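Local coordinates for universal stress protein (Archaeoglobus fulgidus, PDB 6HCD), which is of unknown function but belongs to the universal stress protein A family, whose members are generally linked to survival under stress, at residues Pro55-Gly64 / Glu93-Glu104; Pro105-Ala113 / Val139-Lys149. All blocks are in the same frame, centred on the assembly; numbering follows the deposited sequence.

Overall arrangement
Contact 1 pairs parallel strands 56-62 and 94-100, joined through helix 70-89 as a beta-alpha-beta unit; contact 2 packs helix 105-115 on helix 138-146. Both are partly buried, but only contact 1 has exposed residues among those touching; their centres lie about 12 Å apart. Backbone hydrogen bonds dominate contact 1, with a histidine-glutamate-tyrosine cluster on one face of the sheet. Contact 2 is mostly aliphatic, with a salt bridge at its margin and the second subunit near helix 138-146. Helix 105-115 follows strand 94-100 after a short loop and ties the two together: Asp108 meets Arg101 in a salt bridge and Ser61 in a probable hydrogen bond, while Phe112 packs on Val59; its other side supplies contact 2.

Contact 1 (Pro55-Gly64 / Glu93-Glu104); sequences PVYVVHSLPG and EGEEHLLVRGKE
Tyr57 and His97 meet on the same face of a parallel strand pair, NE2 of His97 lying 3.7 Å above the plane of the Tyr57 ring, over its centre. The two rings are oblique, their planes 35° apart. Both side chains place CG anti to the carbonyl carbon (chi1 -71° for Tyr57), as does Glu95, whose extended chain runs alongside the tyrosine. The Glu95 carboxylate lies 24° from the plane of the phenol ring, with OE1 3.3 Å from Tyr57 CE1. The same OE1 accepts His97 NE2 at 2.8 Å through its anti lone pair, near the imidazole plane, and this fixes the rotation of the histidine. An alanine at Tyr57 would take away the ring beneath NE2 and is likely to leave the His97-Glu95 pair freer to shift. Further along this face, Val59 CB meets Leu99 CD1 at 4.2 Å, and Phe112 of helix 105-115 packs on Val59. The strands form a beta-alpha-beta unit crossing over through helix 70-89, paired by backbone bonds such as Val56 N to Glu93 O (2.7 Å) and Leu62 N to Leu99 O (2.8 Å). Where the chain leaves strand 94-100, a water donates to both Ser61 OG and Lys103 O, while Asp108 is the hydroxyl's other partner. Chemically, the histidine-carboxylate bond requires a proton on NE2, and the carboxylate would tend to raise the imidazole's affinity for a second.

Contact 2 (Pro105-Ala113 / Val139-Lys149); sequences PPDDIVDFA and VARDVILKANK
Val110 sets CG1 roughly anti to its backbone nitrogen (chi1 155°) and CG2 beside it, and both methyls press on the end of the partner helix: CG1 lies 3.6 Å from Lys146 O and CG2 3.5 Å from Ala147 CA. Lys146, with CG anti to the carbonyl carbon and an extended chain beyond, carries NZ across to Asp107. There NZ gives a salt-bridging hydrogen bond of 3.1 Å to OD1, on the syn side but 32° out of the carboxylate plane. Pro106 lies side by side with Asp142, CB to CB 3.6 Å, and its CA rests against Val143 CG2 at 3.7 Å. The Ile109 side chain crosses those of Val139 and Val143 at about a right angle, its CD1 touching CG1 of the first and CG2 of the second. A water links the two segments beyond the helix end, donating to Val110 O and accepting from Asn148 N. The axes of helix segments 105-113 and 139-146 come within 8.5 Å and are inclined by 40°. Val143 and Ala113 also reach strand 120-128, through Ile123 and Ile121, while Phe112 turns to strands 56-62 and 94-100; helix 138-146 in turn packs Leu145 on Phe136 of the second subunit.

Contact 1 (Pro55-Gly64 / Glu93-Glu104)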
loop_
_atom_site.group_PDB
_atom_site.type_symbol
_atom_site.label_atom_id
_atom_site.label_comp_id
_atom_site.label_asym_id
_atom_site.label_seq_id
_atom_site.Cartn_x
_atom_site.Cartn_y
_atom_site.Cartn_z
ATOM N N PRO A 55 8.370 15.875 4.106
ATOM C CA PRO A 55 7.042 16.478 4.128
ATOM C C PRO A 55 5.981 15.569 3.491
ATOM O O PRO A 55 6.313 14.618 2.738
ATOM C CB PRO A 55 7.214 17.760 3.302
ATOM C CG PRO A 55 8.345 17.449 2.341
ATOM C CD PRO A 55 9.235 16.458 3.066
ATOM N N VAL A 56 4.717 15.884 3.802
ATOM C CA VAL A 56 3.569 15.261 3.186
ATOM C C VAL A 56 2.993 16.221 2.140
ATOM O O VAL A 56 2.667 17.355 2.455
ATOM C CB VAL A 56 2.502 14.881 4.232
ATOM C CG1 VAL A 56 1.291 14.246 3.576
ATOM C CG2 VAL A 56 3.071 13.966 5.314
ATOM N N TYR A 57 2.831 15.741 0.907
ATOM C CA TYR A 57 2.108 16.465 -0.130
ATOM C C TYR A 57 0.701 15.877 -0.225
ATOM O O TYR A 57 0.548 14.728 -0.600
ATOM C CB TYR A 57 2.803 16.339 -1.487
ATOM C CG TYR A 57 4.105 17.078 -1.645
ATOM C CD1 TYR A 57 4.717 17.748 -0.592
ATOM C CD2 TYR A 57 4.763 17.054 -2.870
ATOM C CE1 TYR A 57 5.931 18.401 -0.757
ATOM C CE2 TYR A 57 5.978 17.695 -3.049
ATOM C CZ TYR A 57 6.563 18.366 -1.989
ATOM O OH TYR A 57 7.748 19.007 -2.167
ATOM N N VAL A 58 -0.309 16.681 0.128
ATOM C CA VAL A 58 -1.681 16.246 0.098
ATOM C C VAL A 58 -2.273 16.661 -1.248
ATOM O O VAL A 58 -2.236 17.848 -1.595
ATOM C CB VAL A 58 -2.502 16.853 1.253
ATOM C CG1 VAL A 58 -3.887 16.266 1.290
ATOM C CG2 VAL A 58 -1.838 16.687 2.605
ATOM N N VAL A 59 -2.842 15.694 -1.979
ATOM C CA VAL A 59 -3.353 15.973 -3.323
ATOM C C VAL A 59 -4.841 15.643 -3.406
ATOM O O VAL A 59 -5.343 14.703 -2.743
ATOM C CB VAL A 59 -2.578 15.215 -4.406
ATOM C CG1 VAL A 59 -1.115 15.598 -4.358
ATOM C CG2 VAL A 59 -2.747 13.708 -4.284
ATOM N N HIS A 60 -5.530 16.435 -4.228
ATOM C CA HIS A 60 -6.870 16.143 -4.693
ATOM C C HIS A 60 -6.962 16.573 -6.163
ATOM O O HIS A 60 -6.507 17.648 -6.497
ATOM C CB HIS A 60 -7.937 16.849 -3.849
ATOM C CG HIS A 60 -9.312 16.458 -4.258
ATOM N ND1 HIS A 60 -9.971 15.387 -3.692
ATOM C CD2 HIS A 60 -10.150 16.975 -5.183
ATOM C CE1 HIS A 60 -11.170 15.265 -4.239
ATOM N NE2 HIS A 60 -11.303 16.230 -5.165
ATOM N N SER A 61 -7.571 15.722 -6.996
ATOM C CA SER A 61 -7.611 15.862 -8.444
ATOM C C SER A 61 -9.031 16.177 -8.925
ATOM O O SER A 61 -9.969 15.490 -8.536
ATOM C CB SER A 61 -7.101 14.606 -9.091
ATOM O OG SER A 61 -7.320 14.635 -10.501
ATOM N N LEU A 62 -9.165 17.195 -9.787
ATOM C CA LEU A 62 -10.391 17.496 -10.558
ATOM C C LEU A 62 -10.034 17.655 -12.034
ATOM O O LEU A 62 -8.940 18.111 -12.350
ATOM C CB LEU A 62 -11.017 18.801 -10.056
ATOM C CG LEU A 62 -11.334 18.869 -8.565
ATOM C CD1 LEU A 62 -11.566 20.297 -8.159
ATOM C CD2 LEU A 62 -12.522 17.987 -8.238
ATOM N N PRO A 63 -10.940 17.321 -12.991
ATOM C CA PRO A 63 -10.639 17.486 -14.421
ATOM C C PRO A 63 -10.425 18.944 -14.862
ATOM O O PRO A 63 -9.410 19.249 -15.503
ATOM C CB PRO A 63 -11.851 16.884 -15.145
ATOM C CG PRO A 63 -12.541 16.035 -14.100
ATOM C CD PRO A 63 -12.259 16.714 -12.769
ATOM N N GLY A 64 -11.372 19.823 -14.539
ATOM C CA GLY A 64 -11.203 21.274 -14.705
ATOM C C GLY A 64 -11.900 21.870 -15.916
ATOM O O GLY A 64 -11.641 23.038 -16.249
ATOM N N GLU A 93 5.326 18.005 8.495
ATOM C CA GLU A 93 5.233 19.136 7.583
ATOM C C GLU A 93 4.324 18.716 6.426
ATOM O O GLU A 93 4.503 17.633 5.869
ATOM C CB GLU A 93 6.638 19.521 7.114
ATOM C CG GLU A 93 6.696 20.710 6.172
ATOM C CD GLU A 93 8.056 20.918 5.524
ATOM O OE1 GLU A 93 8.101 21.521 4.436
ATOM O OE2 GLU A 93 9.074 20.500 6.121
ATOM N N GLY A 94 3.348 19.567 6.078
ATOM C CA GLY A 94 2.384 19.277 4.992
ATOM C C GLY A 94 2.223 20.444 4.021
ATOM O O GLY A 94 2.296 21.592 4.423
ATOM N N GLU A 95 2.008 20.128 2.740
ATOM C CA GLU A 95 1.710 21.082 1.669
ATOM C C GLU A 95 0.468 20.629 0.896
ATOM O O GLU A 95 0.316 19.450 0.621
ATOM C CB GLU A 95 2.813 21.128 0.605
ATOM C CG GLU A 95 4.174 21.525 1.112
ATOM C CD GLU A 95 5.215 21.593 0.003
ATOM O OE1 GLU A 95 4.844 21.449 -1.200
ATOM O OE2 GLU A 95 6.399 21.779 0.339
ATOM N N GLU A 96 -0.380 21.589 0.511
ATOM C CA GLU A 96 -1.537 21.341 -0.344
ATOM C C GLU A 96 -1.117 21.385 -1.819
ATOM O O GLU A 96 -0.413 22.305 -2.224
ATOM C CB GLU A 96 -2.581 22.453 -0.226
ATOM C CG GLU A 96 -2.988 22.786 1.190
ATOM C CD GLU A 96 -3.957 23.943 1.262
ATOM O OE1 GLU A 96 -4.666 24.205 0.265
ATOM O OE2 GLU A 96 -3.995 24.582 2.328
ATOM N N HIS A 97 -1.635 20.447 -2.609
ATOM C CA HIS A 97 -1.446 20.410 -4.047
ATOM C C HIS A 97 -2.763 20.037 -4.735
ATOM O O HIS A 97 -3.093 18.857 -4.913
ATOM C CB HIS A 97 -0.324 19.431 -4.401
ATOM C CG HIS A 97 1.017 19.893 -3.950
ATOM N ND1 HIS A 97 1.856 20.630 -4.764
ATOM C CD2 HIS A 97 1.654 19.755 -2.766
ATOM C CE1 HIS A 97 2.967 20.902 -4.107
ATOM N NE2 HIS A 97 2.858 20.399 -2.867
ATOM N N LEU A 98 -3.546 21.055 -5.080
ATOM C CA LEU A 98 -4.765 20.849 -5.868
ATOM C C LEU A 98 -4.340 20.606 -7.308
ATOM O O LEU A 98 -3.535 21.370 -7.828
ATOM C CB LEU A 98 -5.656 22.093 -5.763
ATOM C CG LEU A 98 -6.955 22.044 -6.567
ATOM C CD1 LEU A 98 -7.881 20.970 -6.024
ATOM C CD2 LEU A 98 -7.635 23.401 -6.569
ATOM N N LEU A 99 -4.879 19.551 -7.927
ATOM C CA LEU A 99 -4.539 19.199 -9.305
ATOM C C LEU A 99 -5.779 19.348 -10.191
ATOM O O LEU A 99 -6.744 18.596 -10.075
ATOM C CB LEU A 99 -3.997 17.767 -9.361
ATOM C CG LEU A 99 -2.821 17.448 -8.440
ATOM C CD1 LEU A 99 -2.473 15.973 -8.504
ATOM C CD2 LEU A 99 -1.611 18.310 -8.766
ATOM N N VAL A 100 -5.723 20.323 -11.102
ATOM C CA VAL A 100 -6.719 20.493 -12.138
ATOM C C VAL A 100 -5.960 20.530 -13.468
ATOM O O VAL A 100 -5.461 21.563 -13.875
ATOM C CB VAL A 100 -7.577 21.748 -11.897
ATOM C CG1 VAL A 100 -8.706 21.840 -12.897
ATOM C CG2 VAL A 100 -8.142 21.779 -10.487
ATOM N N ARG A 101 -5.821 19.356 -14.086
ATOM C CA ARG A 101 -4.825 19.106 -15.125
ATOM C C ARG A 101 -5.434 18.342 -16.313
ATOM O O ARG A 101 -4.698 17.831 -17.168
ATOM C CB ARG A 101 -3.674 18.287 -14.525
ATOM C CG ARG A 101 -3.095 18.868 -13.246
ATOM C CD ARG A 101 -1.630 18.532 -13.048
ATOM N NE ARG A 101 -1.395 17.114 -12.833
ATOM C CZ ARG A 101 -0.210 16.580 -12.547
ATOM N NH1 ARG A 101 0.869 17.343 -12.591
ATOM N NH2 ARG A 101 -0.117 15.293 -12.224
ATOM N N GLY A 102 -6.767 18.272 -16.374
ATOM C CA GLY A 102 -7.480 17.596 -17.455
ATOM C C GLY A 102 -7.309 16.084 -17.444
ATOM O O GLY A 102 -7.486 15.457 -18.464
ATOM N N LYS A 103 -7.001 15.492 -16.283
ATOM C CA LYS A 103 -6.797 14.043 -16.166
ATOM C C LYS A 103 -7.855 13.432 -15.248
ATOM O O LYS A 103 -8.488 14.139 -14.460
ATOM C CB LYS A 103 -5.404 13.758 -15.602
ATOM C CG LYS A 103 -4.258 14.160 -16.513
ATOM C CD LYS A 103 -2.892 13.881 -15.916
ATOM C CE LYS A 103 -1.761 14.178 -16.874
ATOM N NZ LYS A 103 -0.447 13.969 -16.222
ATOM N N GLU A 104 -8.033 12.115 -15.367
ATOM C CA GLU A 104 -8.825 11.358 -14.405
ATOM C C GLU A 104 -8.027 11.276 -13.106
ATOM O O GLU A 104 -6.796 11.196 -13.144
ATOM C CB GLU A 104 -9.135 9.957 -14.937
ATOM C CG GLU A 104 -9.904 9.926 -16.251
ATOM C CD GLU A 104 -11.343 10.406 -16.185
ATOM O OE1 GLU A 104 -11.888 10.544 -15.064
ATOM O OE2 GLU A 104 -11.927 10.635 -17.262
HETATM O O HOH W 1 -9.509 14.550 -11.969
HETATM O O HOH W 2 -6.773 16.761 -13.515
#

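Contact 2 (Pro105-Ala113 / Val139-Lys149)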
loop_
_atom_site.group_PDB
_atom_site.type_symbol
_atom_site.label_atom_id
_atom_site.label_comp_id
_atom_site.label_asym_id
_atom_site.label_seq_id
_atom_site.Cartn_x
_atom_site.Cartn_y
_atom_site.Cartn_z
ATOM N N PRO A 105 -8.682 11.274 -11.925
ATOM C CA PRO A 105 -7.963 11.260 -10.646
ATOM C C PRO A 105 -6.838 10.235 -10.491
ATOM O O PRO A 105 -5.744 10.592 -10.063
ATOM C CB PRO A 105 -9.085 11.047 -9.618
ATOM C CG PRO A 105 -10.289 11.681 -10.282
ATOM C CD PRO A 105 -10.140 11.337 -11.752
ATOM N N PRO A 106 -7.027 8.936 -10.824
ATOM C CA PRO A 106 -5.968 7.951 -10.631
ATOM C C PRO A 106 -4.704 8.294 -11.436
ATOM O O PRO A 106 -3.603 8.234 -10.906
ATOM C CB PRO A 106 -6.566 6.609 -11.096
ATOM C CG PRO A 106 -8.059 6.861 -11.213
ATOM C CD PRO A 106 -8.233 8.342 -11.423
ATOM N N ASP A 107 -4.871 8.636 -12.712
ATOM C CA ASP A 107 -3.720 8.997 -13.573
ATOM C C ASP A 107 -3.024 10.249 -13.020
ATOM O O ASP A 107 -1.801 10.361 -13.051
ATOM C CB ASP A 107 -4.145 9.285 -15.014
ATOM C CG ASP A 107 -4.647 8.074 -15.766
ATOM O OD1 ASP A 107 -3.913 7.086 -15.813
ATOM O OD2 ASP A 107 -5.760 8.144 -16.300
ATOM N N ASP A 108 -3.836 11.195 -12.531
ATOM C CA ASP A 108 -3.359 12.447 -12.007
ATOM C C ASP A 108 -2.479 12.203 -10.773
ATOM O O ASP A 108 -1.398 12.778 -10.654
ATOM C CB ASP A 108 -4.539 13.361 -11.667
ATOM C CG ASP A 108 -4.291 14.834 -11.925
ATOM O OD1 ASP A 108 -3.230 15.166 -12.438
ATOM O OD2 ASP A 108 -5.190 15.632 -11.625
ATOM N N ILE A 109 -2.972 11.374 -9.846
ATOM C CA ILE A 109 -2.282 11.061 -8.595
ATOM C C ILE A 109 -0.970 10.331 -8.924
ATOM O O ILE A 109 0.073 10.641 -8.367
ATOM C CB ILE A 109 -3.210 10.242 -7.668
ATOM C CG1 ILE A 109 -4.368 11.099 -7.135
ATOM C CG2 ILE A 109 -2.435 9.596 -6.538
ATOM C CD1 ILE A 109 -5.579 10.310 -6.694
ATOM N N VAL A 110 -1.051 9.347 -9.817
ATOM C CA VAL A 110 0.094 8.501 -10.171
ATOM C C VAL A 110 1.183 9.356 -10.840
ATOM O O VAL A 110 2.374 9.254 -10.501
ATOM C CB VAL A 110 -0.378 7.321 -11.050
ATOM C CG1 VAL A 110 0.713 6.767 -11.949
ATOM C CG2 VAL A 110 -1.011 6.221 -10.190
ATOM N N ASP A 111 0.777 10.229 -11.766
ATOM C CA ASP A 111 1.725 11.091 -12.472
ATOM C C ASP A 111 2.355 12.096 -11.499
ATOM O O ASP A 111 3.545 12.329 -11.551
ATOM C CB ASP A 111 1.051 11.808 -13.644
ATOM C CG ASP A 111 0.699 10.880 -14.790
ATOM O OD1 ASP A 111 1.164 9.720 -14.778
ATOM O OD2 ASP A 111 -0.052 11.322 -15.665
ATOM N N PHE A 112 1.541 12.687 -10.613
ATOM C CA PHE A 112 2.032 13.619 -9.608
ATOM C C PHE A 112 3.122 12.957 -8.750
ATOM O O PHE A 112 4.174 13.559 -8.512
ATOM C CB PHE A 112 0.901 14.119 -8.703
ATOM C CG PHE A 112 1.367 15.113 -7.672
ATOM C CD1 PHE A 112 1.592 16.434 -8.023
ATOM C CD2 PHE A 112 1.627 14.726 -6.365
ATOM C CE1 PHE A 112 2.039 17.348 -7.087
ATOM C CE2 PHE A 112 2.065 15.646 -5.423
ATOM C CZ PHE A 112 2.294 16.949 -5.793
ATOM N N ALA A 113 2.852 11.732 -8.275
ATOM C CA ALA A 113 3.788 10.986 -7.438
ATOM C C ALA A 113 5.124 10.783 -8.174
ATOM O O ALA A 113 6.177 10.906 -7.572
ATOM C CB ALA A 113 3.181 9.670 -7.032
ATOM N N VAL A 139 -11.204 4.931 -7.708
ATOM C CA VAL A 139 -9.969 5.731 -7.771
ATOM C C VAL A 139 -8.804 4.919 -7.182
ATOM O O VAL A 139 -7.786 4.745 -7.830
ATOM C CB VAL A 139 -10.136 7.103 -7.086
ATOM C CG1 VAL A 139 -8.825 7.882 -7.033
ATOM C CG2 VAL A 139 -11.221 7.928 -7.759
ATOM N N ALA A 140 -8.995 4.390 -5.971
ATOM C CA ALA A 140 -7.960 3.627 -5.265
ATOM C C ALA A 140 -7.533 2.415 -6.099
ATOM O O ALA A 140 -6.360 2.113 -6.196
ATOM C CB ALA A 140 -8.460 3.195 -3.908
ATOM N N ARG A 141 -8.507 1.709 -6.674
ATOM C CA ARG A 141 -8.254 0.525 -7.476
ATOM C C ARG A 141 -7.225 0.841 -8.573
ATOM O O ARG A 141 -6.241 0.145 -8.744
ATOM C CB ARG A 141 -9.567 0.027 -8.085
ATOM C CG ARG A 141 -9.411 -1.150 -9.031
ATOM C CD ARG A 141 -10.624 -1.297 -9.950
ATOM N NE ARG A 141 -10.634 -2.615 -10.562
ATOM C CZ ARG A 141 -9.817 -2.996 -11.539
ATOM N NH1 ARG A 141 -9.070 -2.098 -12.162
ATOM N NH2 ARG A 141 -9.745 -4.273 -11.871
ATOM N N ASP A 142 -7.481 1.905 -9.332
ATOM C CA ASP A 142 -6.659 2.228 -10.492
ATOM C C ASP A 142 -5.321 2.842 -10.051
ATOM O O ASP A 142 -4.319 2.655 -10.717
ATOM C CB ASP A 142 -7.426 3.115 -11.471
ATOM C CG ASP A 142 -8.417 2.352 -12.343
ATOM O OD1 ASP A 142 -8.554 1.099 -12.187
ATOM O OD2 ASP A 142 -9.063 3.021 -13.164
ATOM N N VAL A 143 -5.303 3.573 -8.934
ATOM C CA VAL A 143 -4.040 4.081 -8.379
ATOM C C VAL A 143 -3.132 2.902 -8.030
ATOM O O VAL A 143 -1.968 2.935 -8.371
ATOM C CB VAL A 143 -4.246 4.990 -7.154
ATOM C CG1 VAL A 143 -2.953 5.220 -6.380
ATOM C CG2 VAL A 143 -4.874 6.303 -7.559
ATOM N N ILE A 144 -3.674 1.879 -7.360
ATOM C CA ILE A 144 -2.890 0.735 -6.942
ATOM C C ILE A 144 -2.253 0.049 -8.160
ATOM O O ILE A 144 -1.097 -0.337 -8.105
ATOM C CB ILE A 144 -3.732 -0.243 -6.098
ATOM C CG1 ILE A 144 -4.149 0.383 -4.766
ATOM C CG2 ILE A 144 -3.003 -1.564 -5.886
ATOM C CD1 ILE A 144 -5.343 -0.304 -4.134
ATOM N N LEU A 145 -3.006 -0.102 -9.247
ATOM C CA LEU A 145 -2.527 -0.853 -10.433
ATOM C C LEU A 145 -1.597 0.001 -11.303
ATOM O O LEU A 145 -0.651 -0.521 -11.894
ATOM C CB LEU A 145 -3.746 -1.318 -11.232
ATOM C CG LEU A 145 -4.616 -2.361 -10.529
ATOM C CD1 LEU A 145 -5.835 -2.698 -11.365
ATOM C CD2 LEU A 145 -3.794 -3.616 -10.256
ATOM N N LYS A 146 -1.886 1.305 -11.407
ATOM C CA LYS A 146 -1.178 2.189 -12.345
ATOM C C LYS A 146 0.110 2.779 -11.749
ATOM O O LYS A 146 0.977 3.192 -12.492
ATOM C CB LYS A 146 -2.096 3.317 -12.824
ATOM C CG LYS A 146 -3.162 2.870 -13.814
ATOM C CD LYS A 146 -4.198 3.921 -14.123
ATOM C CE LYS A 146 -5.175 3.459 -15.177
ATOM N NZ LYS A 146 -5.821 4.610 -15.845
ATOM N N ALA A 147 0.217 2.848 -10.419
ATOM C CA ALA A 147 1.309 3.597 -9.797
ATOM C C ALA A 147 2.663 2.965 -10.125
ATOM O O ALA A 147 2.768 1.753 -10.184
ATOM C CB ALA A 147 1.105 3.695 -8.310
ATOM N N ASN A 148 3.685 3.808 -10.268
ATOM C CA ASN A 148 5.086 3.339 -10.292
ATOM C C ASN A 148 5.655 3.311 -8.871
ATOM O O ASN A 148 6.492 2.462 -8.566
ATOM C CB ASN A 148 5.890 4.134 -11.311
ATOM C CG ASN A 148 5.317 3.927 -12.692
ATOM O OD1 ASN A 148 5.183 2.791 -13.154
ATOM N ND2 ASN A 148 4.947 5.018 -13.347
ATOM N N LYS A 149 5.062 4.112 -7.981
ATOM C CA LYS A 149 5.575 4.245 -6.629
ATOM C C LYS A 149 4.884 3.224 -5.733
ATOM O O LYS A 149 3.824 2.718 -6.080
ATOM C CB LYS A 149 5.357 5.676 -6.148
ATOM C CG LYS A 149 6.160 6.722 -6.901
ATOM C CD LYS A 149 7.660 6.503 -6.875
ATOM C CE LYS A 149 8.429 7.585 -7.594
ATOM N NZ LYS A 149 8.528 7.333 -9.051
HETATM O O HOH W 3 3.548 6.783 -9.480
#